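Yersinopine dehydrogenase (Yersinia pestis, PDB 6C4M) catalyses the last step of yersinopine biosynthesis, the NADPH-dependent reductive condensation of pyruvate with a histidine-derived amine intermediate, yielding a metallophore used in metal acquisition. Local coordinates at residues T25-A30 with I109-A114. Residues are numbered along the deposited sequence; the frame is centred on the assembly and turned at random.
Sequences TLILGA and ILAVPA. With NAP (NADP nicotinamide-adenine-dinucleotide phosphate), chain B.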
loop_
_atom_site.group_PDB
_atom_site.type_symbol
_atom_site.label_atom_id
_atom_site.label_comp_id
_atom_site.label_asym_id
_atom_site.label_seq_id
_atom_site.Cartn_x
_atom_site.Cartn_y
_atom_site.Cartn_z
ATOM N N THR A 25 2.029 44.175 16.954
ATOM C CA THR A 25 2.627 42.962 16.412
ATOM C C THR A 25 2.866 43.142 14.930
ATOM O O THR A 25 1.952 43.536 14.196
ATOM C CB THR A 25 1.744 41.750 16.656
ATOM O OG1 THR A 25 1.488 41.655 18.057
ATOM C CG2 THR A 25 2.474 40.508 16.193
ATOM N N LEU A 26 4.099 42.872 14.508
ATOM C CA LEU A 26 4.495 42.946 13.103
ATOM C C LEU A 26 4.713 41.523 12.588
ATOM O O LEU A 26 5.608 40.810 13.059
ATOM C CB LEU A 26 5.744 43.813 12.924
ATOM C CG LEU A 26 6.362 43.763 11.508
ATOM C CD1 LEU A 26 5.304 44.065 10.441
ATOM C CD2 LEU A 26 7.556 44.725 11.357
ATOM N N ILE A 27 3.881 41.105 11.637
ATOM C CA ILE A 27 3.991 39.776 11.030
ATOM C C ILE A 27 4.882 39.869 9.789
ATOM O O ILE A 27 4.525 40.542 8.812
ATOM C CB ILE A 27 2.608 39.214 10.658
ATOM C CG1 ILE A 27 1.708 39.121 11.911
ATOM C CG2 ILE A 27 2.733 37.815 9.979
ATOM C CD1 ILE A 27 0.320 38.676 11.632
ATOM N N LEU A 28 6.016 39.152 9.794
ATOM C CA LEU A 28 6.956 39.179 8.666
ATOM C C LEU A 28 6.671 37.998 7.747
ATOM O O LEU A 28 6.991 36.841 8.064
ATOM C CB LEU A 28 8.404 39.145 9.129
ATOM C CG LEU A 28 8.806 40.305 10.043
ATOM C CD1 LEU A 28 10.247 40.108 10.474
ATOM C CD2 LEU A 28 8.641 41.701 9.374
ATOM N N GLY A 29 6.096 38.301 6.596
ATOM C CA GLY A 29 5.735 37.291 5.634
ATOM C C GLY A 29 4.229 37.216 5.599
ATOM O O GLY A 29 3.593 37.158 6.657
ATOM N N ALA A 30 3.654 37.272 4.397
ATOM C CA ALA A 30 2.215 37.328 4.209
ATOM C C ALA A 30 1.734 36.195 3.309
ATOM O O ALA A 30 0.990 36.427 2.350
ATOM C CB ALA A 30 1.820 38.680 3.616
ATOM N N ILE A 109 6.638 38.280 14.442
ATOM C CA ILE A 109 6.344 36.876 14.154
ATOM C C ILE A 109 6.921 36.563 12.777
ATOM O O ILE A 109 6.563 37.210 11.780
ATOM C CB ILE A 109 4.842 36.560 14.228
ATOM C CG1 ILE A 109 4.277 36.984 15.608
ATOM C CG2 ILE A 109 4.631 35.055 13.956
ATOM C CD1 ILE A 109 2.791 36.782 15.814
ATOM N N LEU A 110 7.840 35.592 12.718
ATOM C CA LEU A 110 8.433 35.177 11.442
ATOM C C LEU A 110 7.525 34.134 10.835
ATOM O O LEU A 110 7.467 32.999 11.298
ATOM C CB LEU A 110 9.853 34.649 11.618
ATOM C CG LEU A 110 10.878 35.777 11.716
ATOM C CD1 LEU A 110 12.244 35.265 12.114
ATOM C CD2 LEU A 110 11.004 36.442 10.386
ATOM N N ALA A 111 6.762 34.565 9.837
ATOM C CA ALA A 111 5.894 33.710 9.051
ATOM C C ALA A 111 6.459 33.419 7.671
ATOM O O ALA A 111 5.703 32.997 6.791
ATOM C CB ALA A 111 4.510 34.337 8.897
ATOM N N VAL A 112 7.753 33.653 7.456
ATOM C CA VAL A 112 8.442 33.211 6.242
ATOM C C VAL A 112 8.949 31.798 6.535
ATOM O O VAL A 112 8.978 31.400 7.717
ATOM C CB VAL A 112 9.606 34.136 5.860
ATOM C CG1 VAL A 112 9.129 35.543 5.449
ATOM C CG2 VAL A 112 10.646 34.163 6.975
ATOM N N PRO A 113 9.375 31.012 5.541
ATOM C CA PRO A 113 9.874 29.666 5.852
ATOM C C PRO A 113 11.166 29.742 6.646
ATOM O O PRO A 113 11.941 30.695 6.534
ATOM C CB PRO A 113 10.102 29.033 4.467
ATOM C CG PRO A 113 9.318 29.876 3.515
ATOM C CD PRO A 113 9.346 31.255 4.087
ATOM N N ALA A 114 11.414 28.699 7.438
ATOM C CA ALA A 114 12.553 28.754 8.352
ATOM C C ALA A 114 13.883 28.936 7.628
ATOM O O ALA A 114 14.826 29.470 8.215
ATOM C CB ALA A 114 12.620 27.500 9.223
HETATM P PA NAP B . 4.699 30.585 2.318
HETATM O O1A NAP B . 5.496 29.712 3.206
HETATM O O2A NAP B . 4.514 29.969 0.906
HETATM O O5B NAP B . 5.472 32.033 2.222
HETATM C C5B NAP B . 5.338 32.862 3.398
HETATM C C4B NAP B . 6.068 34.189 3.113
HETATM O O4B NAP B . 7.549 33.821 2.807
HETATM C C3B NAP B . 5.605 34.781 2.072
HETATM O O3B NAP B . 5.639 36.234 2.241
HETATM C C2B NAP B . 6.634 34.390 0.850
HETATM O O2B NAP B . 6.618 35.441 -0.178
HETATM C C1B NAP B . 7.801 34.328 1.382
HETATM N N9A NAP B . 8.509 33.225 0.730
HETATM C C8A NAP B . 8.212 31.955 0.410
HETATM N N7A NAP B . 9.304 31.483 -0.208
HETATM C C5A NAP B . 10.246 32.476 -0.252
HETATM C C6A NAP B . 11.512 32.427 -0.780
HETATM N N6A NAP B . 12.311 31.414 -1.471
HETATM N N1A NAP B . 12.292 33.522 -0.721
HETATM C C2A NAP B . 11.829 34.672 -0.124
HETATM N N3A NAP B . 10.570 34.713 0.399
HETATM C C4A NAP B . 9.774 33.587 0.333
HETATM O O3 NAP B . 3.209 30.785 3.014
HETATM P PN NAP B . 2.540 30.064 4.298
HETATM O O1N NAP B . 1.720 31.109 4.915
HETATM O O2N NAP B . 1.708 28.892 3.722
HETATM O O5D NAP B . 3.611 29.395 5.390
HETATM C C5D NAP B . 4.018 30.122 6.579
HETATM C C4D NAP B . 4.977 29.193 7.350
HETATM O O4D NAP B . 4.199 27.874 7.803
HETATM C C3D NAP B . 5.999 28.760 6.643
HETATM O O3D NAP B . 7.102 28.490 7.639
HETATM C C2D NAP B . 5.601 27.396 6.068
HETATM O O2D NAP B . 6.706 26.627 5.978
HETATM C C1D NAP B . 4.714 26.839 7.198
HETATM N N1N NAP B . 3.606 25.960 6.750
HETATM C C2N NAP B . 2.399 26.449 6.393
HETATM C C3N NAP B . 1.379 25.549 6.009
HETATM C C7N NAP B . -0.014 26.066 5.587
HETATM O O7N NAP B . -0.971 25.411 5.716
HETATM N N7N NAP B . -0.084 27.389 5.029
HETATM C C4N NAP B . 1.610 24.203 5.987
HETATM C C5N NAP B . 2.814 23.724 6.338
HETATM C C6N NAP B . 3.826 24.606 6.734
HETATM P P2B NAP B . 5.441 35.407 -1.403
HETATM O O1X NAP B . 5.922 34.427 -2.451
HETATM O O2X NAP B . 4.134 34.947 -0.850
HETATM O O3X NAP B . 5.354 36.781 -2.025
#
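The flat peptide joining Leu28 to Gly29 is flanked on opposite faces at its oxygen: Ala111 CB stands 3.6 Å from Leu28 O on one, Val112 CG1 equally close on the other. Ala111 N donates a hydrogen bond to Leu28 O at 2.9 Å, bent to 143° at the hydrogen and tilted toward Ala111's side of the carbonyl plane. Before this point the pairing is regular and parallel. Leu26 O accepts from Ile109 N, and Leu28 N donates almost straight to Ile109 O (2.8 Å, 167°).

On one face of the sheet Ile27 and Ile109 lie under helix 32-44, while Thr25 CG2, anti to the backbone N, meets Ile109 CD1. Thr25 OG1 turns instead to Leu23 O and Arg107. On the other face Leu28 CD1 rests against Leu110 CD2 (3.7 Å), and helix 117-121 packs over both.

Where the strands end, the cofactor enters. Ala30 N donates to NADP O3B at 3.1 Å and also reaches Asn53 OD1. Val112 CG1, anti to its own carbonyl carbon, reaches O4B of the adenosine ribose (3.5 Å), and Pro113 CD touches the same oxygen. Val112 O accepts a weak hydrogen bond from O3D of the other ribose.

This is the Rossmann design: neighbouring parallel strands stay paired to their carboxyl ends, the loops beyond diverge, and the dinucleotide lies across those ends. Gly29, with phi at 111°, is consistent with the first glycine of a GxGxxA motif and brings its bare CA near Val112 CG1 and O3B. These segments offer the cofactor backbone amide, carbonyls and apolar carbons, so their share of the grip probably depends on strand register, with Asn53 and others adding side-chain bonds.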